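PDB 6PWS: Fc fragment of IgE receptor II from Bos taurus, which probably serves as a low-affinity receptor for IgE and binds mannose-type sugars through calcium in its C-type lectin domain. Local coordinates for residues Gln53-Ile67 with Trp114-Val127. Sequence-based numbering, arbitrary orientation. Where two conformers were deposited one is given.
Sequences QDFLTKRANWRGSWI and WNDAFCGSELHGWV. With CA (calcium ion), chain B; MMA (methyl alpha-D-mannopyranoside), chain D.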
loop_
_atom_site.group_PDB
_atom_site.type_symbol
_atom_site.label_atom_id
_atom_site.label_comp_id
_atom_site.label_asym_id
_atom_site.label_seq_id
_atom_site.Cartn_x
_atom_site.Cartn_y
_atom_site.Cartn_z
ATOM N N GLN A 53 3.485 2.836 -9.754
ATOM C CA GLN A 53 4.449 3.072 -8.689
ATOM C C GLN A 53 4.984 4.498 -8.733
ATOM O O GLN A 53 5.149 5.130 -7.687
ATOM C CB GLN A 53 5.600 2.072 -8.769
ATOM C CG GLN A 53 6.638 2.287 -7.665
ATOM C CD GLN A 53 6.069 2.036 -6.279
ATOM O OE1 GLN A 53 5.591 0.939 -5.992
ATOM N NE2 GLN A 53 6.133 3.038 -5.412
ATOM N N ASP A 54 5.280 5.028 -9.924
ATOM C CA ASP A 54 5.818 6.383 -10.034
ATOM C C ASP A 54 4.834 7.400 -9.459
ATOM O O ASP A 54 5.231 8.332 -8.745
ATOM C CB ASP A 54 6.130 6.669 -11.512
ATOM C CG ASP A 54 6.460 8.125 -11.797
ATOM O OD1 ASP A 54 7.562 8.558 -11.412
ATOM O OD2 ASP A 54 5.646 8.837 -12.441
ATOM N N PHE A 55 3.545 7.235 -9.764
ATOM C CA PHE A 55 2.519 8.115 -9.210
ATOM C C PHE A 55 2.598 8.128 -7.688
ATOM O O PHE A 55 2.531 9.183 -7.048
ATOM C CB PHE A 55 1.140 7.647 -9.707
ATOM C CG PHE A 55 -0.028 8.283 -8.993
ATOM C CD1 PHE A 55 -0.623 7.638 -7.920
ATOM C CD2 PHE A 55 -0.531 9.522 -9.374
ATOM C CE1 PHE A 55 -1.689 8.209 -7.247
ATOM C CE2 PHE A 55 -1.597 10.097 -8.696
ATOM C CZ PHE A 55 -2.174 9.437 -7.635
ATOM N N LEU A 56 2.726 6.939 -7.091
ATOM C CA LEU A 56 2.773 6.791 -5.637
ATOM C C LEU A 56 4.085 7.303 -5.050
ATOM O O LEU A 56 4.076 8.015 -4.040
ATOM C CB LEU A 56 2.551 5.322 -5.263
ATOM C CG LEU A 56 1.158 4.789 -5.617
ATOM C CD1 LEU A 56 1.121 3.287 -5.435
ATOM C CD2 LEU A 56 0.064 5.466 -4.804
ATOM N N THR A 57 5.224 6.937 -5.648
ATOM C CA THR A 57 6.525 7.381 -5.158
ATOM C C THR A 57 6.575 8.893 -5.050
ATOM O O THR A 57 7.048 9.447 -4.054
ATOM C CB THR A 57 7.606 6.880 -6.116
ATOM O OG1 THR A 57 7.714 5.467 -5.955
ATOM C CG2 THR A 57 8.962 7.552 -5.860
ATOM N N LYS A 58 6.088 9.577 -6.076
ATOM C CA LYS A 58 6.187 11.030 -6.091
ATOM C C LYS A 58 5.367 11.679 -4.988
ATOM O O LYS A 58 5.692 12.799 -4.582
ATOM C CB LYS A 58 5.779 11.550 -7.470
ATOM C CG LYS A 58 6.804 11.181 -8.537
ATOM C CD LYS A 58 6.477 11.754 -9.912
ATOM C CE LYS A 58 5.081 11.367 -10.359
ATOM N NZ LYS A 58 4.902 11.535 -11.840
ATOM N N ARG A 59 4.330 10.996 -4.492
ATOM C CA ARG A 59 3.352 11.521 -3.546
ATOM C C ARG A 59 3.442 10.896 -2.161
ATOM O O ARG A 59 2.628 11.228 -1.279
ATOM C CB ARG A 59 1.954 11.303 -4.145
ATOM C CG ARG A 59 1.722 12.159 -5.377
ATOM C CD ARG A 59 0.496 11.717 -6.144
ATOM N NE ARG A 59 0.205 12.570 -7.293
ATOM C CZ ARG A 59 0.821 12.500 -8.467
ATOM N NH1 ARG A 59 1.809 11.632 -8.676
ATOM N NH2 ARG A 59 0.447 13.326 -9.433
ATOM N N ALA A 60 4.403 10.006 -1.950
ATOM C CA ALA A 60 4.460 9.191 -0.748
ATOM C C ALA A 60 4.873 10.013 0.473
ATOM O O ALA A 60 5.651 10.968 0.395
ATOM C CB ALA A 60 5.458 8.050 -0.931
ATOM N N ASN A 61 4.383 9.572 1.626
ATOM C CA ASN A 61 4.748 10.161 2.903
ATOM C C ASN A 61 6.206 9.827 3.224
ATOM O O ASN A 61 6.603 8.658 3.185
ATOM C CB ASN A 61 3.800 9.600 3.971
ATOM C CG ASN A 61 3.906 10.318 5.300
ATOM O OD1 ASN A 61 5.004 10.516 5.825
ATOM N ND2 ASN A 61 2.761 10.693 5.863
ATOM N N TRP A 62 7.014 10.851 3.520
ATOM C CA TRP A 62 8.445 10.653 3.726
ATOM C C TRP A 62 8.766 9.877 4.995
ATOM O O TRP A 62 9.914 9.426 5.140
ATOM C CB TRP A 62 9.185 11.989 3.680
ATOM C CG TRP A 62 9.148 12.622 2.309
ATOM C CD1 TRP A 62 8.677 12.063 1.161
ATOM C CD2 TRP A 62 9.595 13.938 1.958
ATOM N NE1 TRP A 62 8.802 12.937 0.116
ATOM C CE2 TRP A 62 9.369 14.100 0.573
ATOM C CE3 TRP A 62 10.139 15.008 2.686
ATOM C CZ2 TRP A 62 9.674 15.286 -0.103
ATOM C CZ3 TRP A 62 10.426 16.187 2.022
ATOM C CH2 TRP A 62 10.194 16.316 0.641
ATOM N N ARG A 63 7.803 9.708 5.906
ATOM C CA ARG A 63 8.002 8.884 7.090
ATOM C C ARG A 63 7.561 7.431 6.889
ATOM O O ARG A 63 7.702 6.622 7.815
ATOM C CB ARG A 63 7.313 9.503 8.309
ATOM C CG ARG A 63 7.998 10.759 8.799
ATOM C CD ARG A 63 7.432 11.267 10.129
ATOM N NE ARG A 63 6.071 11.770 9.990
ATOM C CZ ARG A 63 5.269 12.070 11.010
ATOM N NH1 ARG A 63 5.688 11.925 12.264
ATOM N NH2 ARG A 63 4.049 12.527 10.770
ATOM N N GLY A 64 7.058 7.077 5.712
ATOM C CA GLY A 64 6.660 5.711 5.409
ATOM C C GLY A 64 5.151 5.535 5.444
ATOM O O GLY A 64 4.431 6.267 6.129
ATOM N N SER A 65 4.659 4.537 4.698
ATOM C CA SER A 65 3.218 4.351 4.587
ATOM C C SER A 65 2.856 2.906 4.242
ATOM O O SER A 65 3.546 2.245 3.468
ATOM C CB SER A 65 2.611 5.303 3.548
ATOM O OG SER A 65 3.217 5.190 2.268
ATOM N N TRP A 66 1.740 2.436 4.788
ATOM C CA TRP A 66 1.295 1.080 4.494
ATOM C C TRP A 66 0.714 0.959 3.084
ATOM O O TRP A 66 0.016 1.858 2.597
ATOM C CB TRP A 66 0.212 0.655 5.477
ATOM C CG TRP A 66 0.661 0.443 6.884
ATOM C CD1 TRP A 66 0.198 1.093 7.984
ATOM C CD2 TRP A 66 1.636 -0.497 7.356
ATOM N NE1 TRP A 66 0.815 0.618 9.118
ATOM C CE2 TRP A 66 1.700 -0.366 8.758
ATOM C CE3 TRP A 66 2.474 -1.427 6.725
ATOM C CZ2 TRP A 66 2.554 -1.142 9.543
ATOM C CZ3 TRP A 66 3.332 -2.191 7.506
ATOM C CH2 TRP A 66 3.359 -2.046 8.901
ATOM N N ILE A 67 0.963 -0.204 2.467
ATOM C CA ILE A 67 0.316 -0.608 1.227
ATOM C C ILE A 67 -0.392 -1.958 1.434
ATOM O O ILE A 67 -0.265 -2.613 2.470
ATOM C CB ILE A 67 1.293 -0.634 0.025
ATOM C CG1 ILE A 67 2.351 -1.735 0.158
ATOM C CG2 ILE A 67 1.931 0.743 -0.157
ATOM C CD1 ILE A 67 3.187 -1.922 -1.115
ATOM N N TRP A 114 9.777 -0.556 -1.374
ATOM C CA TRP A 114 8.998 -1.382 -0.469
ATOM C C TRP A 114 9.875 -2.076 0.569
ATOM O O TRP A 114 10.986 -2.529 0.278
ATOM C CB TRP A 114 8.211 -2.455 -1.219
ATOM C CG TRP A 114 7.328 -1.982 -2.331
ATOM C CD1 TRP A 114 6.967 -0.701 -2.660
ATOM C CD2 TRP A 114 6.696 -2.834 -3.287
ATOM N NE1 TRP A 114 6.137 -0.708 -3.758
ATOM C CE2 TRP A 114 5.964 -2.006 -4.165
ATOM C CE3 TRP A 114 6.676 -4.222 -3.483
ATOM C CZ2 TRP A 114 5.252 -2.518 -5.247
ATOM C CZ3 TRP A 114 5.958 -4.727 -4.553
ATOM C CH2 TRP A 114 5.254 -3.880 -5.422
ATOM N N ASN A 115 9.332 -2.200 1.778
ATOM C CA ASN A 115 9.973 -2.900 2.878
ATOM C C ASN A 115 8.911 -3.706 3.620
ATOM O O ASN A 115 7.848 -3.169 3.940
ATOM C CB ASN A 115 10.601 -1.891 3.851
ATOM C CG ASN A 115 11.132 -2.556 5.089
ATOM O OD1 ASN A 115 11.809 -3.585 4.996
ATOM N ND2 ASN A 115 10.823 -2.003 6.250
ATOM N N ASP A 116 9.192 -4.977 3.913
ATOM C CA ASP A 116 8.366 -5.696 4.878
ATOM C C ASP A 116 8.678 -5.201 6.287
ATOM O O ASP A 116 9.842 -4.988 6.651
ATOM C CB ASP A 116 8.488 -7.231 4.741
ATOM C CG ASP A 116 9.888 -7.793 4.961
ATOM O OD1 ASP A 116 10.882 -7.044 4.825
ATOM O OD2 ASP A 116 9.952 -9.014 5.217
ATOM N N ALA A 117 7.622 -4.994 7.072
ATOM C CA ALA A 117 7.740 -4.423 8.405
ATOM C C ALA A 117 6.899 -5.212 9.397
ATOM O O ALA A 117 6.016 -5.997 9.038
ATOM C CB ALA A 117 7.299 -2.955 8.389
ATOM N N PHE A 118 7.187 -4.975 10.676
ATOM C CA PHE A 118 6.349 -5.508 11.739
ATOM C C PHE A 118 4.927 -4.985 11.569
ATOM O O PHE A 118 4.705 -3.770 11.500
ATOM C CB PHE A 118 6.929 -5.059 13.086
ATOM C CG PHE A 118 6.065 -5.394 14.272
ATOM C CD1 PHE A 118 5.545 -6.664 14.434
ATOM C CD2 PHE A 118 5.779 -4.438 15.230
ATOM C CE1 PHE A 118 4.755 -6.966 15.520
ATOM C CE2 PHE A 118 4.985 -4.749 16.335
ATOM C CZ PHE A 118 4.481 -6.006 16.458
ATOM N N CYS A 119 3.953 -5.901 11.527
ATOM C CA CYS A 119 2.566 -5.514 11.276
ATOM C C CYS A 119 2.020 -4.571 12.350
ATOM O O CYS A 119 1.068 -3.831 12.071
ATOM C CB CYS A 119 1.686 -6.759 11.145
ATOM S SG CYS A 119 2.017 -7.738 9.646
ATOM N N GLY A 120 2.599 -4.564 13.555
ATOM C CA GLY A 120 2.191 -3.657 14.616
ATOM C C GLY A 120 2.850 -2.291 14.628
ATOM O O GLY A 120 2.606 -1.509 15.552
ATOM N N SER A 121 3.676 -1.977 13.632
ATOM C CA SER A 121 4.283 -0.655 13.548
ATOM C C SER A 121 3.209 0.388 13.297
ATOM O O SER A 121 2.312 0.181 12.480
ATOM C CB SER A 121 5.274 -0.584 12.386
ATOM O OG SER A 121 6.378 -1.440 12.569
ATOM N N GLU A 122 3.324 1.536 13.965
ATOM C CA GLU A 122 2.330 2.605 13.840
ATOM C C GLU A 122 2.780 3.695 12.864
ATOM O O GLU A 122 3.202 4.795 13.242
ATOM C CB GLU A 122 2.009 3.178 15.212
ATOM C CG GLU A 122 1.238 2.188 16.048
ATOM C CD GLU A 122 0.791 2.727 17.375
ATOM O OE1 GLU A 122 1.301 3.785 17.801
ATOM O OE2 GLU A 122 -0.074 2.076 17.994
ATOM N N LEU A 123 2.604 3.411 11.576
ATOM C CA LEU A 123 3.039 4.336 10.543
ATOM C C LEU A 123 2.070 5.506 10.419
ATOM O O LEU A 123 0.869 5.382 10.660
ATOM C CB LEU A 123 3.161 3.634 9.189
ATOM C CG LEU A 123 4.134 2.466 9.137
ATOM C CD1 LEU A 123 4.190 1.896 7.721
ATOM C CD2 LEU A 123 5.514 2.870 9.602
ATOM N N HIS A 124 2.610 6.642 9.978
ATOM C CA HIS A 124 1.848 7.882 9.880
ATOM C C HIS A 124 1.130 8.044 8.560
ATOM O O HIS A 124 0.338 8.982 8.410
ATOM C CB HIS A 124 2.782 9.080 10.068
ATOM C CG HIS A 124 3.462 9.066 11.382
ATOM N ND1 HIS A 124 2.841 9.489 12.536
ATOM C CD2 HIS A 124 4.674 8.593 11.751
ATOM C CE1 HIS A 124 3.660 9.314 13.557
ATOM N NE2 HIS A 124 4.777 8.769 13.108
ATOM N N GLY A 125 1.410 7.174 7.594
ATOM C CA GLY A 125 0.744 7.211 6.316
ATOM C C GLY A 125 0.242 5.837 5.919
ATOM O O GLY A 125 0.723 4.803 6.385
ATOM N N TRP A 126 -0.724 5.854 5.012
ATOM C CA TRP A 126 -1.317 4.626 4.488
ATOM C C TRP A 126 -2.037 5.044 3.214
ATOM O O TRP A 126 -2.529 6.176 3.138
ATOM C CB TRP A 126 -2.235 3.931 5.533
ATOM C CG TRP A 126 -2.982 4.898 6.447
ATOM C CD1 TRP A 126 -2.493 5.500 7.585
ATOM C CD2 TRP A 126 -4.315 5.398 6.273
ATOM N NE1 TRP A 126 -3.431 6.356 8.102
ATOM C CE2 TRP A 126 -4.560 6.299 7.325
ATOM C CE3 TRP A 126 -5.330 5.161 5.333
ATOM C CZ2 TRP A 126 -5.765 6.970 7.459
ATOM C CZ3 TRP A 126 -6.525 5.829 5.471
ATOM C CH2 TRP A 126 -6.736 6.717 6.526
ATOM N N VAL A 127 -2.035 4.187 2.197
ATOM C CA VAL A 127 -2.594 4.548 0.900
ATOM C C VAL A 127 -3.669 3.538 0.536
ATOM O O VAL A 127 -3.426 2.330 0.598
ATOM C CB VAL A 127 -1.510 4.605 -0.197
ATOM C CG1 VAL A 127 -2.116 5.046 -1.514
ATOM C CG2 VAL A 127 -0.358 5.524 0.221
HETATM CA CA CA B . 12.188 -5.662 6.241
HETATM C C1 MMA D . 14.924 -2.545 10.281
HETATM C C2 MMA D . 13.511 -2.731 9.748
HETATM C C3 MMA D . 13.524 -3.847 8.771
HETATM C C4 MMA D . 14.449 -3.564 7.622
HETATM C C5 MMA D . 15.861 -3.250 8.115
HETATM C C6 MMA D . 16.703 -2.754 6.977
HETATM C C7 MMA D . 16.589 -3.856 11.343
HETATM O O1 MMA D . 15.264 -3.724 10.878
HETATM O O2 MMA D . 13.024 -1.545 9.096
HETATM O O3 MMA D . 12.206 -4.051 8.220
HETATM O O4 MMA D . 14.429 -4.707 6.769
HETATM O O5 MMA D . 15.858 -2.211 9.159
HETATM O O6 MMA D . 17.984 -2.447 7.458
HETATM O O HOH W 1 5.122 6.823 8.861
#
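The guanidinium of R63 lies flat on the imidazole of H124, a stack by its planes, 8° apart, and its centres, 3.6 Å apart. NH1 of R63 sits over the ring 3.4 Å from NE2 of H124, too poorly angled for a hydrogen bond. Nearby, one water accepts from H124 N and donates to G64 O. The strands 65-67 and 125-127 then run parallel, 26° between their directions: W66 N donates to G125 O (3.0 Å) and V127 N to W66 O (3.1 Å). W66 carries the largest share of the interface. CD1 of L123 stands over its indole face, 3.6 Å from the five-membered-ring centroid, while the carbonyl oxygens of F118 and S121 lie at the ring edge, in its plane; NE1 donates to K28 O. Farther along, CD1 of I67 makes a CH-pi contact over the W114 five-membered ring, whose NE1 gives a bent hydrogen bond (139°) to OE1 of Q53, 2.8 Å away. The same amide donates through NE2 to T57 OG1. Strand 114-117 carries N115 and D116, which with E95, N97 and E103 bind the calcium that holds the mannoside. In this C-type lectin fold, strand 65-67 lies between strands 105-108 and 123-131, with helix 30-39 packing on W66 and W126.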